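Local coordinates for protein AxyAgu115A (Amphibacillus xylanus NBRC 15112, PDB 6NPS) that is a member of glycoside hydrolase family 115 and probably removes alpha-linked glucuronic acid side groups from arabinoglucuronoxylan, at residues 523-528 and 580-585; 540-545 and 584-589; 607-612 and 653-658. The protein carries 3 engineered substitutions. All blocks are in the same frame, centred on the assembly; numbering follows the deposited sequence. Where two conformers were deposited one is given.

Contact 1: 523-528 and 580-585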
loop_
_atom_site.group_PDB
_atom_site.type_symbol
_atom_site.label_atom_id
_atom_site.label_comp_id
_atom_site.label_asym_id
_atom_site.label_seq_id
_atom_site.Cartn_x
_atom_site.Cartn_y
_atom_site.Cartn_z
ATOM N N GLU A 523 6.509 13.863 -15.268
ATOM C CA GLU A 523 7.333 12.847 -14.625
ATOM C C GLU A 523 6.930 12.648 -13.170
ATOM O O GLU A 523 7.117 11.560 -12.609
ATOM C CB GLU A 523 8.825 13.252 -14.716
ATOM C CG GLU A 523 9.386 13.285 -16.137
ATOM C CD GLU A 523 9.293 14.679 -16.835
ATOM O OE1 GLU A 523 8.339 15.478 -16.514
ATOM O OE2 GLU A 523 10.185 14.948 -17.718
ATOM N N ALA A 524 6.402 13.692 -12.540
ATOM C CA ALA A 524 5.969 13.635 -11.153
ATOM C C ALA A 524 4.522 13.152 -10.994
ATOM O O ALA A 524 4.055 13.028 -9.870
ATOM C CB ALA A 524 6.085 15.033 -10.512
ATOM N N MET A 525 3.773 13.030 -12.073
ATOM C CA MET A 525 2.396 12.549 -11.955
ATOM C C MET A 525 2.422 11.055 -11.642
ATOM O O MET A 525 3.330 10.322 -12.053
ATOM C CB MET A 525 1.640 12.862 -13.247
ATOM C CG MET A 525 0.093 12.640 -13.232
ATOM S SD MET A 525 -0.830 13.155 -11.759
ATOM C CE MET A 525 -2.424 12.464 -12.179
ATOM N N ASN A 526 1.499 10.612 -10.790
ATOM C CA ASN A 526 1.546 9.235 -10.351
ATOM C C ASN A 526 0.204 8.879 -9.735
ATOM O O ASN A 526 -0.733 9.672 -9.735
ATOM C CB ASN A 526 2.665 8.996 -9.334
ATOM C CG ASN A 526 3.243 7.587 -9.437
ATOM O OD1 ASN A 526 2.541 6.586 -9.205
ATOM N ND2 ASN A 526 4.516 7.493 -9.849
ATOM N N VAL A 527 0.128 7.669 -9.205
ATOM C CA VAL A 527 -1.131 7.223 -8.641
ATOM C C VAL A 527 -1.348 7.872 -7.277
ATOM O O VAL A 527 -0.397 8.112 -6.522
ATOM C CB VAL A 527 -1.121 5.684 -8.568
ATOM C CG1 VAL A 527 -0.152 5.228 -7.507
ATOM C CG2 VAL A 527 -2.508 5.188 -8.296
ATOM N N ASP A 528 -2.598 8.247 -6.984
ATOM C CA ASP A 528 -2.960 8.807 -5.689
ATOM C C ASP A 528 -2.360 10.189 -5.436
ATOM O O ASP A 528 -2.324 10.648 -4.295
ATOM C CB ASP A 528 -2.576 7.857 -4.541
ATOM C CG ASP A 528 -3.367 6.535 -4.582
ATOM O OD1 ASP A 528 -4.529 6.541 -5.044
ATOM O OD2 ASP A 528 -2.818 5.492 -4.151
ATOM N N ASN A 580 -3.002 12.434 -22.037
ATOM C CA ASN A 580 -3.075 10.973 -21.981
ATOM C C ASN A 580 -2.316 10.438 -20.766
ATOM O O ASN A 580 -2.766 9.496 -20.088
ATOM C CB ASN A 580 -2.526 10.376 -23.265
ATOM C CG ASN A 580 -2.524 8.842 -23.243
ATOM O OD1 ASN A 580 -3.575 8.225 -23.345
ATOM N ND2 ASN A 580 -1.359 8.242 -23.099
ATOM N N LEU A 581 -1.172 11.054 -20.449
ATOM C CA LEU A 581 -0.405 10.601 -19.289
ATOM C C LEU A 581 -1.147 10.887 -17.981
ATOM O O LEU A 581 -1.139 10.050 -17.065
ATOM C CB LEU A 581 0.944 11.318 -19.267
ATOM C CG LEU A 581 1.855 10.898 -18.105
ATOM C CD1 LEU A 581 3.274 11.030 -18.631
ATOM C CD2 LEU A 581 1.686 11.841 -16.909
ATOM N N GLN A 582 -1.737 12.089 -17.848
ATOM C CA GLN A 582 -2.544 12.393 -16.662
ATOM C C GLN A 582 -3.693 11.384 -16.532
ATOM O O GLN A 582 -3.917 10.808 -15.463
ATOM C CB GLN A 582 -3.108 13.808 -16.738
ATOM C CG GLN A 582 -2.080 14.915 -16.842
ATOM C CD GLN A 582 -1.588 15.364 -15.487
ATOM O OE1 GLN A 582 -2.316 15.274 -14.498
ATOM N NE2 GLN A 582 -0.345 15.838 -15.426
ATOM N N LYS A 583 -4.402 11.140 -17.634
ATOM C CA LYS A 583 -5.541 10.224 -17.622
ATOM C C LYS A 583 -5.131 8.833 -17.175
ATOM O O LYS A 583 -5.838 8.181 -16.393
ATOM C CB LYS A 583 -6.145 10.182 -19.013
ATOM C CG LYS A 583 -7.256 9.152 -19.233
ATOM C CD LYS A 583 -7.729 9.293 -20.694
ATOM C CE LYS A 583 -8.773 8.247 -21.104
ATOM N NZ LYS A 583 -8.862 8.321 -22.619
ATOM N N MET A 584 -4.007 8.352 -17.694
ATOM C CA MET A 584 -3.508 7.031 -17.344
ATOM C C MET A 584 -3.384 6.882 -15.842
ATOM O O MET A 584 -3.812 5.877 -15.271
ATOM C CB MET A 584 -2.146 6.791 -17.994
ATOM C CG MET A 584 -1.541 5.432 -17.617
ATOM S SD MET A 584 0.096 5.247 -18.418
ATOM C CE MET A 584 1.074 6.362 -17.428
ATOM N N TRP A 585 -2.764 7.865 -15.194
ATOM C CA TRP A 585 -2.542 7.783 -13.755
ATOM C C TRP A 585 -3.829 7.955 -12.958
ATOM O O TRP A 585 -3.975 7.361 -11.889
ATOM C CB TRP A 585 -1.527 8.834 -13.331
ATOM C CG TRP A 585 -0.104 8.453 -13.711
ATOM C CD1 TRP A 585 0.720 9.120 -14.571
ATOM C CD2 TRP A 585 0.640 7.345 -13.204
ATOM N NE1 TRP A 585 1.944 8.494 -14.628
ATOM C CE2 TRP A 585 1.922 7.397 -13.804
ATOM C CE3 TRP A 585 0.343 6.306 -12.291
ATOM C CZ2 TRP A 585 2.925 6.456 -13.532
ATOM C CZ3 TRP A 585 1.331 5.367 -12.022
ATOM C CH2 TRP A 585 2.621 5.453 -12.635
HETATM O O HOH W 1 4.496 10.049 -14.622
#
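M525 reaches from the loop onto three side chains of helix 580-585. Its CB meets L581 CD2 at 3.8 Å. CG, anti to the backbone N (chi1 -170°), lies 3.8 Å from W585 CD1. A bend at chi2 (41°) then carries SD and CE across the amide of Q582, with M525 CE 3.6 Å from Q582 OE1 and also near W585 CB. The Q582 amide is anchored at its other end, NE2 donating to the carbonyl of R520.

Past M525 the loop backbone lies over one face of the W585 indole, where N526 CA makes a CH-pi contact 3.8 Å from the centre of the five-membered ring. L581 CD2 sits at the edge of the indole, in its plane. N526 OD1 comes to 3.3 Å from W585 CZ3, the amide tilted 33° from the indole plane. The same OD1 accepts a short bond from V527 N, on an in-plane lone pair and well off the C=O direction. One water joins the two segments, donating to M525 O and accepting a weak bond from W585 NE1. With W585 cut back to an alanine, N526 CA is likely to lose the face it rests on, and the water its weak N-H donor. The contact lays the loop between helices 500-519 and 537-558 on helix 564-596, with M525 also touching L586 and V527 reaching N588.

Contact 2: 540-545 and 584-589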
loop_
_atom_site.group_PDB
_atom_site.type_symbol
_atom_site.label_atom_id
_atom_site.label_comp_id
_atom_site.label_asym_id
_atom_site.label_seq_id
_atom_site.Cartn_x
_atom_site.Cartn_y
_atom_site.Cartn_z
ATOM N N GLN A 540 -13.907 14.813 -12.120
ATOM C CA GLN A 540 -13.995 16.095 -12.821
ATOM C C GLN A 540 -12.799 16.304 -13.755
ATOM O O GLN A 540 -12.962 16.783 -14.882
ATOM C CB GLN A 540 -14.111 17.252 -11.819
ATOM C CG GLN A 540 -15.561 17.421 -11.391
ATOM C CD GLN A 540 -15.753 18.207 -10.107
ATOM O OE1 GLN A 540 -14.824 18.845 -9.586
ATOM N NE2 GLN A 540 -16.979 18.180 -9.600
ATOM N N LEU A 541 -11.587 15.959 -13.314
ATOM C CA LEU A 541 -10.433 16.133 -14.205
ATOM C C LEU A 541 -10.486 15.150 -15.388
ATOM O O LEU A 541 -10.238 15.540 -16.537
ATOM C CB LEU A 541 -9.141 15.963 -13.395
ATOM C CG LEU A 541 -7.816 16.131 -14.134
ATOM C CD1 LEU A 541 -7.880 17.462 -14.958
ATOM C CD2 LEU A 541 -6.676 16.178 -13.117
ATOM N N LEU A 542 -10.866 13.878 -15.140
ATOM C CA LEU A 542 -11.058 12.927 -16.251
ATOM C C LEU A 542 -12.054 13.445 -17.285
ATOM O O LEU A 542 -11.872 13.241 -18.501
ATOM C CB LEU A 542 -11.530 11.557 -15.711
ATOM C CG LEU A 542 -10.349 10.753 -15.144
ATOM C CD1 LEU A 542 -10.852 9.559 -14.316
ATOM C CD2 LEU A 542 -9.395 10.248 -16.267
ATOM N N ASP A 543 -13.141 14.074 -16.825
ATOM C CA ASP A 543 -14.131 14.587 -17.761
ATOM C C ASP A 543 -13.584 15.765 -18.563
ATOM O O ASP A 543 -13.850 15.864 -19.761
ATOM C CB ASP A 543 -15.400 14.993 -17.022
ATOM C CG ASP A 543 -16.146 13.800 -16.463
ATOM O OD1 ASP A 543 -15.922 12.675 -16.969
ATOM O OD2 ASP A 543 -16.950 13.994 -15.514
ATOM N N ARG A 544 -12.840 16.674 -17.920
ATOM C CA ARG A 544 -12.137 17.739 -18.652
ATOM C C ARG A 544 -11.166 17.178 -19.684
ATOM O O ARG A 544 -11.106 17.651 -20.824
ATOM C CB ARG A 544 -11.381 18.640 -17.670
ATOM C CG ARG A 544 -12.229 19.751 -17.061
ATOM C CD ARG A 544 -11.611 20.331 -15.802
ATOM N NE ARG A 544 -10.449 21.173 -16.088
ATOM C CZ ARG A 544 -9.424 21.338 -15.252
ATOM N NH1 ARG A 544 -9.424 20.718 -14.080
ATOM N NH2 ARG A 544 -8.408 22.123 -15.582
ATOM N N ILE A 545 -10.351 16.198 -19.281
ATOM C CA ILE A 545 -9.409 15.571 -20.193
ATOM C C ILE A 545 -10.130 14.930 -21.361
ATOM O O ILE A 545 -9.706 15.064 -22.517
ATOM C CB ILE A 545 -8.547 14.536 -19.435
ATOM C CG1 ILE A 545 -7.586 15.263 -18.510
ATOM C CG2 ILE A 545 -7.845 13.599 -20.429
ATOM C CD1 ILE A 545 -6.798 14.316 -17.533
ATOM N N MET A 584 -4.007 8.352 -17.694
ATOM C CA MET A 584 -3.508 7.031 -17.344
ATOM C C MET A 584 -3.384 6.882 -15.842
ATOM O O MET A 584 -3.812 5.877 -15.271
ATOM C CB MET A 584 -2.146 6.791 -17.994
ATOM C CG MET A 584 -1.541 5.432 -17.617
ATOM S SD MET A 584 0.096 5.247 -18.418
ATOM C CE MET A 584 1.074 6.362 -17.428
ATOM N N TRP A 585 -2.764 7.865 -15.194
ATOM C CA TRP A 585 -2.542 7.783 -13.755
ATOM C C TRP A 585 -3.829 7.955 -12.958
ATOM O O TRP A 585 -3.975 7.361 -11.889
ATOM C CB TRP A 585 -1.527 8.834 -13.331
ATOM C CG TRP A 585 -0.104 8.453 -13.711
ATOM C CD1 TRP A 585 0.720 9.120 -14.571
ATOM C CD2 TRP A 585 0.640 7.345 -13.204
ATOM N NE1 TRP A 585 1.944 8.494 -14.628
ATOM C CE2 TRP A 585 1.922 7.397 -13.804
ATOM C CE3 TRP A 585 0.343 6.306 -12.291
ATOM C CZ2 TRP A 585 2.925 6.456 -13.532
ATOM C CZ3 TRP A 585 1.331 5.367 -12.022
ATOM C CH2 TRP A 585 2.621 5.453 -12.635
ATOM N N LEU A 586 -4.712 8.852 -13.399
ATOM C CA LEU A 586 -5.989 9.041 -12.737
ATOM C C LEU A 586 -6.836 7.771 -12.809
ATOM O O LEU A 586 -7.438 7.374 -11.807
ATOM C CB LEU A 586 -6.729 10.220 -13.362
ATOM C CG LEU A 586 -6.066 11.577 -13.118
ATOM C CD1 LEU A 586 -6.744 12.597 -14.017
ATOM C CD2 LEU A 586 -6.194 11.970 -11.704
ATOM N N LEU A 587 -6.885 7.121 -13.980
ATOM C CA LEU A 587 -7.550 5.813 -14.088
ATOM C C LEU A 587 -6.885 4.757 -13.220
ATOM O O LEU A 587 -7.558 3.861 -12.685
ATOM C CB LEU A 587 -7.572 5.349 -15.563
ATOM C CG LEU A 587 -8.453 6.175 -16.488
ATOM C CD1 LEU A 587 -8.149 5.788 -17.902
ATOM C CD2 LEU A 587 -10.030 5.936 -16.211
ATOM N N ASN A 588 -5.546 4.775 -13.135
ATOM C CA ASN A 588 -4.853 3.830 -12.271
ATOM C C ASN A 588 -5.272 4.027 -10.811
ATOM O O ASN A 588 -5.401 3.049 -10.052
ATOM C CB ASN A 588 -3.319 3.998 -12.458
ATOM C CG ASN A 588 -2.488 2.961 -11.709
ATOM O OD1 ASN A 588 -1.336 3.242 -11.353
ATOM N ND2 ASN A 588 -3.023 1.755 -11.516
ATOM N N GLY A 589 -5.450 5.279 -10.395
ATOM C CA GLY A 589 -5.972 5.535 -9.057
ATOM C C GLY A 589 -7.365 4.947 -8.840
ATOM O O GLY A 589 -7.626 4.336 -7.807
#
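L541, L542 and I545 meet L586 and L587 through branched aliphatic groups alone, with no flat group between them. The one aromatic ring of the two segments, the indole of W585, leaves helix 584-589 on another side; the methyl CE of M584 sits over the outer part of the ring, 3.6 Å from its plane, on the face turned away from loop 523-528.

The interface centres on L586. Its CD1 is approached by both L541 and I545, one helical turn apart: L541 CD2 comes to 3.7 Å from L586 CD1, the two side chains roughly perpendicular, and I545 CD1 lies 3.9 Å from the same L586 methyl. In L586, chi1 (-67°) sets CG anti to the carbonyl carbon and an extended chi2 (169°) carries CD1 on to that pair, while CB is left to L542. The L542 and L586 side chains run alongside each other, pointing opposite ways, L542 CD2 resting 3.9 Å from L586 CB. The other methyl of L542 reaches on to L587, with L542 CD1 4.2 Å from L587 CD2.

All five residues are buried. L541 also touches I516 of helix 500-519, and L587 leans on V609 of helix 601-629, so the apolar layer continues past this pair. The segment axes approach to 10.4 Å and run 144° apart in direction, the roughly antiparallel pairing of a helical hairpin: helices 537-558 and 564-596, joined by a short connection, close on each other through a leucine-rich seam.

Contact 3: 607-612 and 653-658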
loop_
_atom_site.group_PDB
_atom_site.type_symbol
_atom_site.label_atom_id
_atom_site.label_comp_id
_atom_site.label_asym_id
_atom_site.label_seq_id
_atom_site.Cartn_x
_atom_site.Cartn_y
_atom_site.Cartn_z
ATOM N N GLU A 607 -7.651 -2.331 -17.868
ATOM C CA GLU A 607 -7.500 -2.356 -19.318
ATOM C C GLU A 607 -7.434 -0.941 -19.884
ATOM O O GLU A 607 -6.685 -0.694 -20.835
ATOM C CB GLU A 607 -8.644 -3.144 -19.961
ATOM C CG GLU A 607 -8.691 -4.597 -19.495
ATOM C CD GLU A 607 -7.438 -5.414 -19.844
ATOM O OE1 GLU A 607 -7.075 -6.305 -19.048
ATOM O OE2 GLU A 607 -6.817 -5.184 -20.907
ATOM N N GLN A 608 -8.165 0.003 -19.290
ATOM C CA GLN A 608 -8.084 1.393 -19.749
ATOM C C GLN A 608 -6.711 2.005 -19.444
ATOM O O GLN A 608 -6.180 2.772 -20.256
ATOM C CB GLN A 608 -9.222 2.207 -19.129
ATOM C CG GLN A 608 -10.552 1.825 -19.770
ATOM C CD GLN A 608 -11.740 2.463 -19.087
ATOM O OE1 GLN A 608 -11.650 2.914 -17.953
ATOM N NE2 GLN A 608 -12.876 2.498 -19.787
ATOM N N VAL A 609 -6.112 1.662 -18.297
ATOM C CA VAL A 609 -4.770 2.147 -17.984
ATOM C C VAL A 609 -3.778 1.628 -19.008
ATOM O O VAL A 609 -2.970 2.387 -19.560
ATOM C CB VAL A 609 -4.384 1.747 -16.548
ATOM C CG1 VAL A 609 -2.888 2.111 -16.267
ATOM C CG2 VAL A 609 -5.320 2.416 -15.521
ATOM N N LYS A 610 -3.862 0.332 -19.300
ATOM C CA LYS A 610 -2.998 -0.312 -20.280
ATOM C C LYS A 610 -3.099 0.360 -21.645
ATOM O O LYS A 610 -2.086 0.562 -22.342
ATOM C CB LYS A 610 -3.393 -1.794 -20.379
ATOM C CG LYS A 610 -2.292 -2.785 -20.580
ATOM C CD LYS A 610 -2.828 -4.227 -20.851
ATOM C CE LYS A 610 -3.917 -4.638 -19.881
ATOM N NZ LYS A 610 -4.248 -6.126 -19.997
ATOM N N ALA A 611 -4.321 0.712 -22.056
ATOM C CA ALA A 611 -4.489 1.349 -23.371
ATOM C C ALA A 611 -3.875 2.746 -23.414
ATOM O O ALA A 611 -3.380 3.170 -24.466
ATOM C CB ALA A 611 -5.970 1.431 -23.740
ATOM N N CYS A 612 -3.963 3.499 -22.308
ATOM C CA CYS A 612 -3.276 4.794 -22.222
ATOM C C CYS A 612 -1.779 4.635 -22.381
ATOM O O CYS A 612 -1.107 5.447 -23.057
ATOM C CB CYS A 612 -3.575 5.471 -20.879
ATOM S SG CYS A 612 -5.241 6.134 -20.806
ATOM N N PRO A 653 2.625 2.246 -14.266
ATOM C CA PRO A 653 1.485 1.920 -13.379
ATOM C C PRO A 653 1.405 0.427 -13.136
ATOM O O PRO A 653 1.647 -0.381 -14.038
ATOM C CB PRO A 653 0.257 2.402 -14.169
ATOM C CG PRO A 653 0.800 3.370 -15.180
ATOM C CD PRO A 653 2.210 2.979 -15.484
ATOM N N VAL A 654 1.083 0.058 -11.903
ATOM C CA VAL A 654 0.841 -1.334 -11.566
ATOM C C VAL A 654 -0.672 -1.558 -11.644
ATOM O O VAL A 654 -1.447 -0.793 -11.052
ATOM C CB VAL A 654 1.371 -1.668 -10.165
ATOM C CG1 VAL A 654 1.000 -3.134 -9.785
ATOM C CG2 VAL A 654 2.899 -1.469 -10.097
ATOM N N LEU A 655 -1.101 -2.573 -12.384
ATOM C CA LEU A 655 -2.537 -2.800 -12.582
ATOM C C LEU A 655 -3.036 -3.755 -11.515
ATOM O O LEU A 655 -2.377 -4.759 -11.225
ATOM C CB LEU A 655 -2.822 -3.430 -13.943
ATOM C CG LEU A 655 -2.186 -2.725 -15.136
ATOM C CD1 LEU A 655 -2.528 -3.505 -16.375
ATOM C CD2 LEU A 655 -2.739 -1.323 -15.204
ATOM N N SER A 656 -4.222 -3.483 -10.969
ATOM C CA SER A 656 -4.814 -4.375 -9.980
ATOM C C SER A 656 -5.984 -5.079 -10.641
ATOM O O SER A 656 -6.798 -4.422 -11.292
ATOM C CB SER A 656 -5.311 -3.604 -8.764
ATOM O OG SER A 656 -4.243 -3.000 -8.046
ATOM N N TYR A 657 -6.064 -6.394 -10.492
ATOM C CA TYR A 657 -7.207 -7.150 -10.977
ATOM C C TYR A 657 -7.896 -7.867 -9.826
ATOM O O TYR A 657 -7.254 -8.328 -8.888
ATOM C CB TYR A 657 -6.822 -8.182 -12.036
ATOM C CG TYR A 657 -6.509 -7.561 -13.369
ATOM C CD1 TYR A 657 -5.208 -7.098 -13.644
ATOM C CD2 TYR A 657 -7.469 -7.446 -14.352
ATOM C CE1 TYR A 657 -4.882 -6.545 -14.866
ATOM C CE2 TYR A 657 -7.156 -6.875 -15.602
ATOM C CZ TYR A 657 -5.849 -6.434 -15.842
ATOM O OH TYR A 657 -5.485 -5.880 -17.037
ATOM N N VAL A 658 -9.209 -7.998 -9.927
ATOM C CA VAL A 658 -10.025 -8.537 -8.836
ATOM C C VAL A 658 -10.479 -9.932 -9.215
ATOM O O VAL A 658 -10.714 -10.213 -10.396
ATOM C CB VAL A 658 -11.199 -7.563 -8.605
ATOM C CG1 VAL A 658 -12.343 -8.189 -7.913
ATOM C CG2 VAL A 658 -10.669 -6.314 -7.845
#
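V609 overlaps L655: its CG1 lies 3.6 Å from L655 CD2, the two side chains lying alongside and pointing opposite ways. This is a helix packed against a short strand that is also part of the subunit interface: L655 and Y657 pair in an antiparallel beta ladder with a strand of the second subunit, so the sheet runs on from one copy to the other. Helix 607-612 and strand 655-657 run roughly antiparallel, at 156°, with segment axes 9.2 Å apart.

The apolar half of the contact is buried. V609 CG1, anti to its backbone N (chi1 173°), touches P653 as well as L655, coming 3.8 Å from P653 CB.

Nearer solvent, the polar half gathers at Y657, whose ring also meets Y657 of the second subunit with the planes nearly perpendicular. E607 is exposed, and its chain bends at chi2 (-62°) to bring the carboxylate to the tyrosine. In the K610 conformer given, one of two deposited, NZ forms a salt bridge with E607 OE2, on the syn side but somewhat out of the carboxylate plane, and a weak bond with OE1; any lasting hold on the carboxylate is therefore doubtful. Y657 OH donates to E607 OE1 over 2.6 Å; that oxygen lies at the edge of the phenol, in the ring plane, while the hydroxyl meets it from above the carboxylate plane.

How the contacts relate
From the N terminus, the loop 523-528 comes first, then helix 537-558, and both fold back onto helix 564-596. Contact 1 closes the longer return and contact 2 the shorter one, which starts within it; they end on the same stretch of helix, share M584 and W585, and their centres lie about 8 Å apart. Contact 3 follows in series, folding the chain after helix 601-629 back onto that helix. It is linked to the others through helix 564-596: N580 ND2 probably bonds C612 O, N588 ND2 probably bonds V654 O, and M584 packs on C612. Together they tie a loop, three successive helices and the interface strand.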